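Local coordinates for protein glutamate--tRNA ligase, cytoplasmic (Saccharomyces cerevisiae, PDB 2HRA) that charges tRNA(Glu) with glutamate in an ATP-dependent two-step reaction, and through this N-terminal GST-like domain joins the complex with the cofactor Arc1p and methionyl-tRNA synthetase, at residues D86-A100 against I129-C142. Residues are numbered along the deposited sequence; the frame is centred on the assembly and turned at random.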
ATOM      1  N   ASP A  86       5.732  -1.558  14.690  1.00 35.71           N
ATOM      2  CA  ASP A  86       6.740  -1.569  15.751  1.00 36.54           C
ATOM      3  C   ASP A  86       7.996  -2.348  15.391  1.00 37.11           C
ATOM      4  O   ASP A  86       8.821  -2.580  16.266  1.00 38.07           O
ATOM      5  CB  ASP A  86       6.154  -2.186  17.041  1.00 36.88           C
ATOM      6  CG  ASP A  86       5.834  -3.682  16.907  1.00 37.38           C
ATOM      7  OD1 ASP A  86       5.993  -4.272  15.809  1.00 39.32           O
ATOM      8  OD2 ASP A  86       5.411  -4.285  17.921  1.00 40.66           O
ATOM      9  N   ASN A  87       8.118  -2.785  14.135  1.00 38.19           N
ATOM     10  CA  ASN A  87       9.286  -3.552  13.686  1.00 38.84           C
ATOM     11  C   ASN A  87      10.016  -2.879  12.529  1.00 39.65           C
ATOM     12  O   ASN A  87       9.404  -2.437  11.564  1.00 40.62           O
ATOM     13  CB  ASN A  87       8.910  -5.004  13.341  1.00 38.71           C
ATOM     14  CG  ASN A  87       7.982  -5.129  12.137  1.00 37.81           C
ATOM     15  OD1 ASN A  87       7.192  -4.231  11.818  1.00 37.55           O
ATOM     16  ND2 ASN A  87       8.068  -6.268  11.469  1.00 34.70           N
ATOM     17  N   GLY A  88      11.332  -2.809  12.630  1.00 40.43           N
ATOM     18  CA  GLY A  88      12.149  -2.089  11.658  1.00 40.57           C
ATOM     19  C   GLY A  88      12.802  -0.845  12.253  1.00 41.14           C
ATOM     20  O   GLY A  88      12.128  -0.007  12.892  1.00 41.82           O
ATOM     21  N   ASP A  89      14.118  -0.716  12.064  1.00 41.09           N
ATOM     22  CA  ASP A  89      14.792   0.554  12.330  1.00 40.74           C
ATOM     23  C   ASP A  89      14.088   1.571  11.449  1.00 39.88           C
ATOM     24  O   ASP A  89      13.830   1.310  10.266  1.00 39.04           O
ATOM     25  CB  ASP A  89      16.314   0.462  12.072  1.00 41.33           C
ATOM     26  CG  ASP A  89      16.865   1.638  11.267  1.00 43.19           C
ATOM     27  OD1 ASP A  89      16.398   2.781  11.450  1.00 46.91           O
ATOM     28  OD2 ASP A  89      17.766   1.414  10.432  1.00 46.40           O
ATOM     29  N   LYS A  90      13.745   2.708  12.039  1.00 39.26           N
ATOM     30  CA  LYS A  90      12.901   3.704  11.381  1.00 39.12           C
ATOM     31  C   LYS A  90      13.606   4.362  10.201  1.00 38.43           C
ATOM     32  O   LYS A  90      12.967   4.675   9.196  1.00 38.18           O
ATOM     33  CB  LYS A  90      12.427   4.754  12.390  1.00 39.43           C
ATOM     34  CG  LYS A  90      11.391   4.215  13.375  1.00 41.20           C
ATOM     35  CD  LYS A  90      10.845   5.310  14.283  1.00 43.39           C
ATOM     36  CE  LYS A  90      10.686   4.844  15.727  1.00 44.44           C
ATOM     37  NZ  LYS A  90      10.796   5.993  16.699  1.00 44.71           N
ATOM     38  N   GLU A  91      14.918   4.566  10.324  1.00 37.93           N
ATOM     39  CA  GLU A  91      15.732   5.038   9.201  1.00 37.47           C
ATOM     40  C   GLU A  91      15.613   4.046   8.028  1.00 36.16           C
ATOM     41  O   GLU A  91      15.393   4.436   6.881  1.00 35.02           O
ATOM     42  CB  GLU A  91      17.206   5.191   9.633  1.00 38.19           C
ATOM     43  CG  GLU A  91      18.082   6.004   8.657  1.00 40.98           C
ATOM     44  CD  GLU A  91      19.559   5.588   8.657  1.00 44.31           C
ATOM     45  OE1 GLU A  91      20.164   5.492   9.749  1.00 47.14           O
ATOM     46  OE2 GLU A  91      20.126   5.381   7.555  1.00 45.98           O
ATOM     47  N   GLN A  92      15.735   2.757   8.319  1.00 34.80           N
ATOM     48  CA  GLN A  92      15.671   1.760   7.255  1.00 34.94           C
ATOM     49  C   GLN A  92      14.248   1.636   6.711  1.00 33.75           C
ATOM     50  O   GLN A  92      14.066   1.498   5.507  1.00 33.14           O
ATOM     51  CB  GLN A  92      16.250   0.404   7.690  1.00 35.64           C
ATOM     52  CG  GLN A  92      17.794   0.333   7.579  1.00 37.88           C
ATOM     53  CD  GLN A  92      18.277   0.392   6.140  1.00 41.91           C
ATOM     54  OE1 GLN A  92      18.897   1.361   5.723  1.00 45.87           O
ATOM     55  NE2 GLN A  92      17.967  -0.639   5.370  1.00 45.07           N
ATOM     56  N   VAL A  93      13.231   1.726   7.562  1.00 31.83           N
ATOM     57  CA  VAL A  93      11.865   1.712   7.031  1.00 31.67           C
ATOM     58  C   VAL A  93      11.606   2.916   6.120  1.00 31.27           C
ATOM     59  O   VAL A  93      11.045   2.772   5.015  1.00 31.69           O
ATOM     60  CB  VAL A  93      10.817   1.651   8.148  1.00 31.91           C
ATOM     61  CG1 VAL A  93       9.443   1.971   7.583  1.00 32.11           C
ATOM     62  CG2 VAL A  93      10.859   0.283   8.801  1.00 30.66           C
ATOM     63  N   ALA A  94      12.034   4.095   6.559  1.00 31.06           N
ATOM     64  CA  ALA A  94      11.872   5.306   5.735  1.00 31.76           C
ATOM     65  C   ALA A  94      12.489   5.199   4.352  1.00 31.45           C
ATOM     66  O   ALA A  94      11.922   5.698   3.402  1.00 33.11           O
ATOM     67  CB  ALA A  94      12.417   6.514   6.452  1.00 31.68           C
ATOM     68  N   LYS A  95      13.658   4.576   4.219  1.00 31.56           N
ATOM     69  CA  LYS A  95      14.274   4.413   2.880  1.00 31.31           C
ATOM     70  C   LYS A  95      13.377   3.661   1.927  1.00 30.83           C
ATOM     71  O   LYS A  95      13.317   3.968   0.736  1.00 30.33           O
ATOM     72  CB  LYS A  95      15.569   3.609   2.948  1.00 32.05           C
ATOM     73  CG  LYS A  95      16.717   4.225   3.721  1.00 35.69           C
ATOM     74  CD  LYS A  95      18.060   3.573   3.357  1.00 39.87           C
ATOM     75  CE  LYS A  95      17.969   2.075   2.886  1.00 42.60           C
ATOM     76  NZ  LYS A  95      17.910   1.873   1.383  1.00 44.93           N
ATOM     77  N   TRP A  96      12.716   2.626   2.431  1.00 29.71           N
ATOM     78  CA  TRP A  96      11.961   1.758   1.572  1.00 29.02           C
ATOM     79  C   TRP A  96      10.581   2.336   1.341  1.00 29.06           C
ATOM     80  O   TRP A  96      10.015   2.190   0.289  1.00 28.18           O
ATOM     81  CB  TRP A  96      11.919   0.334   2.132  1.00 29.19           C
ATOM     82  CG  TRP A  96      13.237  -0.308   2.021  1.00 29.14           C
ATOM     83  CD1 TRP A  96      14.167  -0.464   3.010  1.00 29.57           C
ATOM     84  CD2 TRP A  96      13.825  -0.851   0.825  1.00 29.70           C
ATOM     85  NE1 TRP A  96      15.302  -1.062   2.497  1.00 29.48           N
ATOM     86  CE2 TRP A  96      15.107  -1.315   1.161  1.00 29.79           C
ATOM     87  CE3 TRP A  96      13.383  -0.994  -0.493  1.00 29.36           C
ATOM     88  CZ2 TRP A  96      15.960  -1.907   0.221  1.00 30.36           C
ATOM     89  CZ3 TRP A  96      14.222  -1.569  -1.416  1.00 29.48           C
ATOM     90  CH2 TRP A  96      15.495  -2.025  -1.064  1.00 29.32           C
ATOM     91  N   VAL A  97      10.032   2.994   2.334  1.00 29.78           N
ATOM     92  CA  VAL A  97       8.800   3.747   2.138  1.00 30.11           C
ATOM     93  C   VAL A  97       9.004   4.877   1.144  1.00 30.50           C
ATOM     94  O   VAL A  97       8.152   5.112   0.306  1.00 31.36           O
ATOM     95  CB  VAL A  97       8.309   4.318   3.444  1.00 30.25           C
ATOM     96  CG1 VAL A  97       7.122   5.242   3.172  1.00 31.56           C
ATOM     97  CG2 VAL A  97       7.930   3.152   4.373  1.00 28.98           C
ATOM     98  N   ASN A  98      10.139   5.567   1.231  1.00 31.59           N
ATOM     99  CA  ASN A  98      10.500   6.577   0.226  1.00 32.12           C
ATOM    100  C   ASN A  98      10.589   6.000  -1.176  1.00 31.91           C
ATOM    101  O   ASN A  98      10.067   6.582  -2.135  1.00 32.81           O
ATOM    102  CB  ASN A  98      11.829   7.235   0.590  1.00 32.74           C
ATOM    103  CG  ASN A  98      11.719   8.147   1.803  1.00 35.23           C
ATOM    104  OD1 ASN A  98      10.639   8.647   2.138  1.00 39.97           O
ATOM    105  ND2 ASN A  98      12.844   8.383   2.464  1.00 40.27           N
ATOM    106  N   LEU A  99      11.267   4.863  -1.324  1.00 31.33           N
ATOM    107  CA  LEU A  99      11.359   4.218  -2.640  1.00 30.43           C
ATOM    108  C   LEU A  99       9.982   3.901  -3.217  1.00 30.69           C
ATOM    109  O   LEU A  99       9.717   4.127  -4.401  1.00 31.18           O
ATOM    110  CB  LEU A  99      12.179   2.911  -2.567  1.00 30.24           C
ATOM    111  CG  LEU A  99      12.371   2.246  -3.945  1.00 31.75           C
ATOM    112  CD1 LEU A  99      13.299   3.071  -4.839  1.00 33.18           C
ATOM    113  CD2 LEU A  99      12.857   0.812  -3.826  1.00 34.44           C
ATOM    114  N   ALA A 100       9.093   3.375  -2.374  1.00 29.92           N
ATOM    115  CA  ALA A 100       7.763   3.017  -2.820  1.00 30.13           C
ATOM    116  C   ALA A 100       6.998   4.263  -3.271  1.00 30.84           C
ATOM    117  O   ALA A 100       6.394   4.284  -4.328  1.00 31.17           O
ATOM    118  CB  ALA A 100       6.988   2.282  -1.668  1.00 29.00           C
ATOM    119  N   ILE A 129      11.317  -7.297   3.337  1.00 28.83           N
ATOM    120  CA  ILE A 129      12.332  -6.311   2.950  1.00 29.06           C
ATOM    121  C   ILE A 129      13.397  -6.082   4.005  1.00 29.28           C
ATOM    122  O   ILE A 129      14.592  -6.011   3.690  1.00 29.40           O
ATOM    123  CB  ILE A 129      11.684  -4.971   2.502  1.00 28.63           C
ATOM    124  CG1 ILE A 129      11.063  -5.176   1.100  1.00 28.84           C
ATOM    125  CG2 ILE A 129      12.749  -3.857   2.487  1.00 28.35           C
ATOM    126  CD1 ILE A 129      10.035  -4.091   0.636  1.00 27.34           C
ATOM    127  N   LEU A 130      12.978  -6.044   5.266  1.00 29.05           N
ATOM    128  CA  LEU A 130      13.908  -5.786   6.345  1.00 28.91           C
ATOM    129  C   LEU A 130      14.337  -7.045   7.068  1.00 29.30           C
ATOM    130  O   LEU A 130      15.117  -6.968   8.004  1.00 29.78           O
ATOM    131  CB  LEU A 130      13.352  -4.754   7.321  1.00 29.74           C
ATOM    132  CG  LEU A 130      13.126  -3.367   6.743  1.00 29.51           C
ATOM    133  CD1 LEU A 130      12.492  -2.489   7.801  1.00 30.10           C
ATOM    134  CD2 LEU A 130      14.460  -2.782   6.217  1.00 30.02           C
ATOM    135  N   GLY A 131      13.859  -8.202   6.627  1.00 29.71           N
ATOM    136  CA  GLY A 131      14.437  -9.462   7.056  1.00 30.15           C
ATOM    137  C   GLY A 131      13.944  -9.969   8.396  1.00 30.28           C
ATOM    138  O   GLY A 131      14.642 -10.739   9.052  1.00 30.58           O
ATOM    139  N   GLY A 132      12.762  -9.542   8.828  1.00 30.55           N
ATOM    140  CA  GLY A 132      12.142 -10.108  10.043  1.00 31.27           C
ATOM    141  C   GLY A 132      11.252 -11.310   9.753  1.00 31.32           C
ATOM    142  O   GLY A 132      11.072 -11.688   8.592  1.00 32.06           O
ATOM    143  N   LEU A 133      10.691 -11.913  10.803  1.00 31.94           N
ATOM    144  CA  LEU A 133       9.689 -12.965  10.643  1.00 32.35           C
ATOM    145  C   LEU A 133       8.384 -12.364  10.181  1.00 31.91           C
ATOM    146  O   LEU A 133       7.625 -13.006   9.464  1.00 33.53           O
ATOM    147  CB  LEU A 133       9.476 -13.744  11.949  1.00 33.26           C
ATOM    148  CG  LEU A 133       8.735 -15.094  11.772  1.00 35.23           C
ATOM    149  CD1 LEU A 133       9.340 -16.166  12.630  1.00 40.29           C
ATOM    150  CD2 LEU A 133       7.228 -15.011  12.054  1.00 38.06           C
ATOM    151  N   LYS A 134       8.174 -11.105  10.556  1.00 30.54           N
ATOM    152  CA  LYS A 134       6.952 -10.330  10.343  1.00 29.87           C
ATOM    153  C   LYS A 134       7.230  -9.364   9.212  1.00 28.46           C
ATOM    154  O   LYS A 134       8.334  -8.852   9.128  1.00 28.27           O
ATOM    155  CB  LYS A 134       6.659  -9.452  11.595  1.00 29.83           C
ATOM    156  CG  LYS A 134       5.523  -9.856  12.462  1.00 32.86           C
ATOM    157  CD  LYS A 134       5.705  -9.345  13.899  1.00 33.34           C
ATOM    158  CE  LYS A 134       5.725  -7.820  14.012  1.00 34.19           C
ATOM    159  NZ  LYS A 134       5.455  -7.395  15.416  1.00 34.48           N
ATOM    160  N   TYR A 135       6.254  -9.085   8.360  1.00 27.40           N
ATOM    161  CA  TYR A 135       6.444  -7.953   7.427  1.00 27.13           C
ATOM    162  C   TYR A 135       6.394  -6.648   8.208  1.00 25.95           C
ATOM    163  O   TYR A 135       5.956  -6.589   9.385  1.00 25.98           O
ATOM    164  CB  TYR A 135       5.461  -7.936   6.237  1.00 27.75           C
ATOM    165  CG  TYR A 135       3.996  -7.908   6.643  1.00 28.10           C
ATOM    166  CD1 TYR A 135       3.399  -6.749   7.157  1.00 26.60           C
ATOM    167  CD2 TYR A 135       3.211  -9.032   6.512  1.00 28.14           C
ATOM    168  CE1 TYR A 135       2.074  -6.747   7.550  1.00 28.86           C
ATOM    169  CE2 TYR A 135       1.872  -9.023   6.894  1.00 29.63           C
ATOM    170  CZ  TYR A 135       1.311  -7.888   7.415  1.00 28.58           C
ATOM    171  OH  TYR A 135      -0.014  -7.908   7.810  1.00 27.29           O
ATOM    172  N   SER A 136       6.894  -5.605   7.575  1.00 25.71           N
ATOM    173  CA  SER A 136       6.927  -4.273   8.165  1.00 25.76           C
ATOM    174  C   SER A 136       6.248  -3.276   7.239  1.00 25.80           C
ATOM    175  O   SER A 136       5.777  -3.611   6.145  1.00 25.74           O
ATOM    176  CB  SER A 136       8.383  -3.856   8.404  1.00 26.29           C
ATOM    177  OG  SER A 136       8.992  -3.567   7.146  1.00 24.33           O
ATOM    178  N   ALA A 137       6.247  -2.031   7.678  1.00 25.63           N
ATOM    179  CA  ALA A 137       5.732  -0.908   6.916  1.00 25.92           C
ATOM    180  C   ALA A 137       6.444  -0.785   5.600  1.00 25.36           C
ATOM    181  O   ALA A 137       5.871  -0.289   4.620  1.00 26.14           O
ATOM    182  CB  ALA A 137       5.874   0.431   7.747  1.00 25.71           C
ATOM    183  N   ALA A 138       7.706  -1.192   5.551  1.00 25.17           N
ATOM    184  CA  ALA A 138       8.436  -1.164   4.289  1.00 25.96           C
ATOM    185  C   ALA A 138       7.706  -2.025   3.227  1.00 25.79           C
ATOM    186  O   ALA A 138       7.543  -1.631   2.066  1.00 27.36           O
ATOM    187  CB  ALA A 138       9.898  -1.645   4.515  1.00 26.62           C
ATOM    188  N   ASP A 139       7.306  -3.227   3.631  1.00 25.42           N
ATOM    189  CA  ASP A 139       6.625  -4.152   2.751  1.00 25.71           C
ATOM    190  C   ASP A 139       5.269  -3.587   2.332  1.00 26.12           C
ATOM    191  O   ASP A 139       4.856  -3.738   1.190  1.00 26.55           O
ATOM    192  CB  ASP A 139       6.434  -5.512   3.451  1.00 25.53           C
ATOM    193  CG  ASP A 139       7.743  -6.159   3.815  1.00 25.83           C
ATOM    194  OD1 ASP A 139       8.122  -6.079   5.016  1.00 25.65           O
ATOM    195  OD2 ASP A 139       8.410  -6.711   2.908  1.00 24.86           O
ATOM    196  N   VAL A 140       4.579  -2.927   3.258  1.00 25.74           N
ATOM    197  CA  VAL A 140       3.228  -2.429   2.982  1.00 25.44           C
ATOM    198  C   VAL A 140       3.283  -1.343   1.934  1.00 25.72           C
ATOM    199  O   VAL A 140       2.506  -1.330   0.980  1.00 26.92           O
ATOM    200  CB  VAL A 140       2.564  -1.927   4.293  1.00 24.96           C
ATOM    201  CG1 VAL A 140       1.246  -1.270   4.034  1.00 25.63           C
ATOM    202  CG2 VAL A 140       2.403  -3.087   5.284  1.00 25.06           C
ATOM    203  N   ALA A 141       4.233  -0.447   2.093  1.00 26.26           N
ATOM    204  CA  ALA A 141       4.390   0.645   1.167  1.00 26.76           C
ATOM    205  C   ALA A 141       4.805   0.154  -0.209  1.00 26.72           C
ATOM    206  O   ALA A 141       4.262   0.630  -1.218  1.00 27.22           O
ATOM    207  CB  ALA A 141       5.391   1.673   1.721  1.00 27.12           C
ATOM    208  N   CYS A 142       5.753  -0.796  -0.276  1.00 25.82           N
ATOM    209  CA  CYS A 142       6.217  -1.276  -1.575  1.00 25.94           C
ATOM    210  C   CYS A 142       5.175  -2.140  -2.250  1.00 25.98           C
ATOM    211  O   CYS A 142       5.007  -2.064  -3.476  1.00 25.73           O
ATOM    212  CB  CYS A 142       7.572  -1.987  -1.472  1.00 26.36           C
ATOM    213  SG  CYS A 142       8.944  -0.897  -1.003  1.00 26.67           S
TER
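The carbonyl O of Y135 receives N87 ND2 at 3.0 Å, a nearly straight bond (166°) whose donor stands above the carbonyl plane while the oxygen lies in the plane of the N87 amide. With CG between the backbone N and the carbonyl carbon (chi1 66°), N87 reaches the loop just before helix 137-148. Replacing N87 by alanine removes the amide, so the Y135 carbonyl would probably lose this donor and a gap open beside K134 and S136. Nearby, K134 NZ forms a salt bridge with D86, its N-H bond using the syn lone pair of OD1, 3.2 Å away. S136 and D139 form a capping box: S136 OG accepts from A138 N, and D139 OD1 takes S136 N. D139 OD2 accepts hydrogen bonds from I129 N and W167 NE1. I129 CG2 lies 3.5 Å from the centroid of the W96 five-membered ring, 5° off its normal, a CH-pi contact. L130 CD1 presses tightly on V93 CG2. The small side chains of A100, A138 and A141 let parallel helices 90-100 and 137-142 approach to 8.2 Å between axes. Polar bonds thus fix the loops at the helix starts and apolar packing joins the helices; residues 129-133 fall within a region that interacts with Arc1p.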